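Local structure of telomerase reverse transcriptase (Candida albicans SC5314, 6ZDQ) at residues K582-C596 with D643-N656. The protein probably extends chromosome ends as the reverse transcriptase of telomerase, copying a template in the telomerase RNA into telomeric DNA repeats. Residues are numbered along the deposited sequence; the frame is centred on the assembly and turned at random.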
# COMPACT_ATOMS: atom_id res chain seq x y z
N LYS A 582 -19.27 0.85 4.63
CA LYS A 582 -19.65 1.61 5.81
C LYS A 582 -18.42 2.16 6.53
O LYS A 582 -18.34 3.36 6.80
CB LYS A 582 -20.48 0.74 6.75
CG LYS A 582 -20.95 1.43 8.01
CD LYS A 582 -21.78 0.48 8.86
CE LYS A 582 -22.29 1.16 10.12
NZ LYS A 582 -23.14 0.24 10.92
N THR A 583 -17.46 1.29 6.83
CA THR A 583 -16.24 1.73 7.49
C THR A 583 -15.38 2.62 6.59
O THR A 583 -14.52 3.34 7.10
CB THR A 583 -15.42 0.53 7.96
OG1 THR A 583 -15.07 -0.28 6.84
CG2 THR A 583 -16.22 -0.30 8.96
N PHE A 584 -15.59 2.57 5.27
CA PHE A 584 -14.85 3.45 4.37
C PHE A 584 -15.47 4.84 4.33
O PHE A 584 -14.74 5.84 4.38
CB PHE A 584 -14.80 2.84 2.97
CG PHE A 584 -14.12 3.72 1.95
CD1 PHE A 584 -12.74 3.71 1.83
CD2 PHE A 584 -14.86 4.54 1.11
CE1 PHE A 584 -12.11 4.51 0.89
CE2 PHE A 584 -14.23 5.34 0.18
CZ PHE A 584 -12.85 5.32 0.07
N TYR A 585 -16.80 4.92 4.24
CA TYR A 585 -17.47 6.21 4.23
C TYR A 585 -17.23 6.96 5.54
O TYR A 585 -16.83 8.13 5.53
CB TYR A 585 -18.97 6.02 3.99
CG TYR A 585 -19.76 7.30 3.95
CD1 TYR A 585 -19.90 8.02 2.76
CD2 TYR A 585 -20.37 7.80 5.09
CE1 TYR A 585 -20.62 9.19 2.72
CE2 TYR A 585 -21.10 8.97 5.06
CZ TYR A 585 -21.22 9.67 3.87
OH TYR A 585 -21.94 10.84 3.84
N GLN A 586 -17.47 6.29 6.67
CA GLN A 586 -17.28 6.93 7.97
C GLN A 586 -15.83 7.30 8.23
O GLN A 586 -15.57 8.20 9.04
CB GLN A 586 -17.79 6.01 9.08
CG GLN A 586 -19.29 5.74 9.00
CD GLN A 586 -19.79 4.88 10.15
OE1 GLN A 586 -19.01 4.40 10.97
NE2 GLN A 586 -21.10 4.68 10.20
N LEU A 587 -14.87 6.64 7.57
CA LEU A 587 -13.47 6.97 7.78
C LEU A 587 -13.02 8.14 6.91
O LEU A 587 -12.11 8.88 7.30
CB LEU A 587 -12.59 5.75 7.51
CG LEU A 587 -11.25 5.71 8.25
CD1 LEU A 587 -11.48 5.54 9.75
CD2 LEU A 587 -10.37 4.59 7.71
N ASN A 588 -13.64 8.32 5.75
CA ASN A 588 -13.30 9.43 4.86
C ASN A 588 -14.15 10.67 5.10
O ASN A 588 -13.81 11.74 4.59
CB ASN A 588 -13.42 8.99 3.40
CG ASN A 588 -12.24 8.15 2.95
OD1 ASN A 588 -11.28 8.67 2.38
ND2 ASN A 588 -12.32 6.85 3.20
N LEU A 589 -15.25 10.54 5.84
CA LEU A 589 -16.06 11.70 6.20
C LEU A 589 -15.64 12.20 7.58
O LEU A 589 -16.33 12.03 8.59
CB LEU A 589 -17.55 11.34 6.15
CG LEU A 589 -18.52 12.52 6.31
CD1 LEU A 589 -18.40 13.48 5.13
CD2 LEU A 589 -19.94 12.03 6.48
N GLU A 590 -14.46 12.82 7.61
CA GLU A 590 -13.91 13.34 8.84
C GLU A 590 -14.33 14.79 9.04
O GLU A 590 -15.04 15.38 8.22
CB GLU A 590 -12.39 13.18 8.84
CG GLU A 590 -11.93 11.76 9.14
CD GLU A 590 -10.42 11.61 9.13
OE1 GLU A 590 -9.81 11.84 8.06
OE2 GLU A 590 -9.84 11.27 10.18
N GLY A 591 -13.88 15.38 10.15
CA GLY A 591 -14.38 16.68 10.56
C GLY A 591 -14.09 17.78 9.56
O GLY A 591 -14.96 18.62 9.27
N PHE A 592 -12.88 17.81 9.00
CA PHE A 592 -12.43 18.94 8.20
C PHE A 592 -13.24 19.14 6.92
O PHE A 592 -13.06 20.17 6.26
CB PHE A 592 -10.95 18.78 7.85
CG PHE A 592 -10.55 17.36 7.54
CD1 PHE A 592 -10.73 16.83 6.27
CD2 PHE A 592 -9.96 16.57 8.51
CE1 PHE A 592 -10.35 15.53 5.99
CE2 PHE A 592 -9.58 15.27 8.23
CZ PHE A 592 -9.78 14.75 6.97
N LEU A 593 -14.13 18.21 6.57
CA LEU A 593 -14.93 18.36 5.36
C LEU A 593 -16.30 18.98 5.61
O LEU A 593 -16.92 19.48 4.66
CB LEU A 593 -15.12 17.00 4.68
CG LEU A 593 -13.86 16.24 4.29
CD1 LEU A 593 -13.73 14.98 5.12
CD2 LEU A 593 -13.85 15.92 2.81
N LEU A 594 -16.78 18.98 6.85
CA LEU A 594 -18.12 19.45 7.17
C LEU A 594 -18.17 20.92 7.59
O LEU A 594 -19.26 21.43 7.86
CB LEU A 594 -18.75 18.59 8.28
CG LEU A 594 -19.26 17.18 7.93
CD1 LEU A 594 -20.15 17.21 6.70
CD2 LEU A 594 -18.12 16.19 7.76
N ASP A 595 -17.02 21.59 7.68
CA ASP A 595 -17.01 22.98 8.13
C ASP A 595 -17.83 23.86 7.19
O ASP A 595 -17.63 23.86 5.97
CB ASP A 595 -15.57 23.49 8.21
CG ASP A 595 -14.78 23.22 6.95
OD1 ASP A 595 -15.13 22.28 6.21
OD2 ASP A 595 -13.79 23.95 6.69
N CYS A 596 -18.76 24.62 7.77
CA CYS A 596 -19.72 25.41 7.01
C CYS A 596 -19.27 26.84 6.79
O CYS A 596 -19.53 27.41 5.72
CB CYS A 596 -21.09 25.39 7.70
SG CYS A 596 -22.36 26.41 6.92
N ASP A 643 -27.38 4.24 8.75
CA ASP A 643 -26.20 4.44 9.59
C ASP A 643 -25.30 5.53 9.03
O ASP A 643 -24.84 6.41 9.76
CB ASP A 643 -25.43 3.13 9.74
CG ASP A 643 -26.22 2.07 10.50
OD1 ASP A 643 -27.02 2.44 11.38
OD2 ASP A 643 -26.03 0.87 10.21
N ILE A 644 -25.03 5.48 7.72
CA ILE A 644 -24.12 6.46 7.14
C ILE A 644 -24.78 7.83 7.02
O ILE A 644 -24.12 8.86 7.16
CB ILE A 644 -23.59 5.97 5.77
CG1 ILE A 644 -24.74 5.69 4.81
CG2 ILE A 644 -22.73 4.72 5.96
CD1 ILE A 644 -24.29 5.23 3.44
N SER A 645 -26.09 7.87 6.76
CA SER A 645 -26.77 9.16 6.68
C SER A 645 -26.93 9.80 8.06
O SER A 645 -26.87 11.03 8.17
CB SER A 645 -28.14 9.00 6.00
OG SER A 645 -28.93 8.03 6.67
N ASN A 646 -27.12 8.99 9.10
CA ASN A 646 -27.13 9.52 10.46
C ASN A 646 -25.75 10.01 10.87
O ASN A 646 -25.61 11.08 11.48
CB ASN A 646 -27.64 8.47 11.44
CG ASN A 646 -27.63 8.96 12.88
OD1 ASN A 646 -28.57 9.62 13.33
ND2 ASN A 646 -26.58 8.63 13.61
N TYR A 647 -24.71 9.23 10.56
CA TYR A 647 -23.34 9.63 10.88
C TYR A 647 -23.00 10.97 10.23
O TYR A 647 -22.30 11.80 10.83
CB TYR A 647 -22.36 8.55 10.43
CG TYR A 647 -20.90 8.87 10.68
CD1 TYR A 647 -20.30 8.52 11.88
CD2 TYR A 647 -20.13 9.52 9.73
CE1 TYR A 647 -18.96 8.80 12.12
CE2 TYR A 647 -18.80 9.81 9.96
CZ TYR A 647 -18.22 9.45 11.16
OH TYR A 647 -16.89 9.74 11.38
N THR A 648 -23.48 11.20 9.01
CA THR A 648 -23.19 12.45 8.32
C THR A 648 -23.78 13.64 9.06
O THR A 648 -23.14 14.69 9.18
CB THR A 648 -23.73 12.39 6.89
OG1 THR A 648 -23.21 11.23 6.23
CG2 THR A 648 -23.33 13.63 6.11
N ILE A 649 -25.00 13.50 9.58
CA ILE A 649 -25.66 14.62 10.24
C ILE A 649 -25.04 14.87 11.61
O ILE A 649 -24.78 16.02 11.99
CB ILE A 649 -27.17 14.37 10.34
CG1 ILE A 649 -27.76 14.16 8.94
CG2 ILE A 649 -27.86 15.53 11.03
CD1 ILE A 649 -27.57 15.34 8.01
N VAL A 650 -24.77 13.81 12.38
CA VAL A 650 -24.20 14.00 13.71
C VAL A 650 -22.78 14.54 13.62
O VAL A 650 -22.33 15.29 14.50
CB VAL A 650 -24.25 12.69 14.53
CG1 VAL A 650 -25.67 12.18 14.65
CG2 VAL A 650 -23.34 11.63 13.93
N LYS A 651 -22.04 14.19 12.57
CA LYS A 651 -20.70 14.73 12.40
C LYS A 651 -20.72 16.15 11.83
O LYS A 651 -19.79 16.92 12.07
CB LYS A 651 -19.85 13.81 11.52
CG LYS A 651 -19.37 12.56 12.23
CD LYS A 651 -18.74 12.91 13.58
CE LYS A 651 -18.33 11.67 14.36
NZ LYS A 651 -17.17 10.97 13.75
N TYR A 652 -21.76 16.50 11.08
CA TYR A 652 -21.89 17.88 10.62
C TYR A 652 -22.22 18.82 11.77
O TYR A 652 -21.67 19.92 11.86
CB TYR A 652 -22.96 17.97 9.53
CG TYR A 652 -23.33 19.40 9.16
CD1 TYR A 652 -22.50 20.16 8.36
CD2 TYR A 652 -24.51 19.97 9.62
CE1 TYR A 652 -22.83 21.46 8.02
CE2 TYR A 652 -24.84 21.27 9.29
CZ TYR A 652 -24.00 22.01 8.49
OH TYR A 652 -24.33 23.31 8.16
N VAL A 653 -23.13 18.40 12.66
CA VAL A 653 -23.49 19.25 13.79
C VAL A 653 -22.37 19.29 14.82
O VAL A 653 -22.23 20.27 15.56
CB VAL A 653 -24.82 18.78 14.41
CG1 VAL A 653 -25.93 18.81 13.37
CG2 VAL A 653 -24.68 17.40 15.02
N GLU A 654 -21.54 18.25 14.88
CA GLU A 654 -20.46 18.22 15.86
C GLU A 654 -19.34 19.18 15.50
O GLU A 654 -18.81 19.88 16.37
CB GLU A 654 -19.90 16.80 15.99
CG GLU A 654 -20.50 15.99 17.12
CD GLU A 654 -19.65 14.79 17.51
OE1 GLU A 654 -18.98 14.22 16.61
OE2 GLU A 654 -19.63 14.43 18.70
N THR A 655 -18.98 19.24 14.22
CA THR A 655 -17.82 20.03 13.82
C THR A 655 -18.11 21.52 13.89
O THR A 655 -17.37 22.28 14.52
CB THR A 655 -17.38 19.62 12.41
OG1 THR A 655 -18.49 19.73 11.51
CG2 THR A 655 -16.89 18.19 12.42
N ASN A 656 -19.19 21.96 13.24
CA ASN A 656 -19.54 23.38 13.27
C ASN A 656 -20.05 23.83 14.63
O ASN A 656 -20.00 25.03 14.92
CB ASN A 656 -20.58 23.68 12.19
CG ASN A 656 -20.06 23.43 10.79
OD1 ASN A 656 -19.38 24.27 10.21
ND2 ASN A 656 -20.38 22.26 10.25
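Tyr585 packs on Ile644, and Leu589 on Tyr647 and Thr648, at the apolar centre where helices 574-588 and 634-656 run nearly parallel (10° apart) in the all-helical C-terminal region, which corresponds to the thumb of other reverse transcriptases. Tyr585 lays CD2 3.8 Å from Ile644 CB. With CG anti to the backbone N, its ring reaches across to the neighbouring helix, and OH donates to Thr648 OG1, 2.7 Å away in the ring plane. Threonine suits this buried site: its one hydroxyl accepts from Tyr585 and donates back to Ile644 O, while CG2 packs on Leu589 CD2. The flat Tyr647 ring takes Gln586 on one face, CG 3.9 Å from the centroid in a CH-pi contact with amide and ring planes 14° apart, and Lys651 CG on the opposite face. Further on, Leu594 packs on Tyr652 and, on helix 602-626, on Val604; Gly591, lacking a side chain, brings CA to 3.5 Å from Thr655 CG2. At the polar edge Lys582 NZ forms a salt bridge with Asp643 OD2, which Lys639 shares. Asn656, whose amide carries both acceptor and donor, ties its helix to the loop backbone on both sides of Asp595: OD1 accepts from Cys596 N, and ND2 donates to Leu594 O at 2.8 Å, nearly straight at 168°.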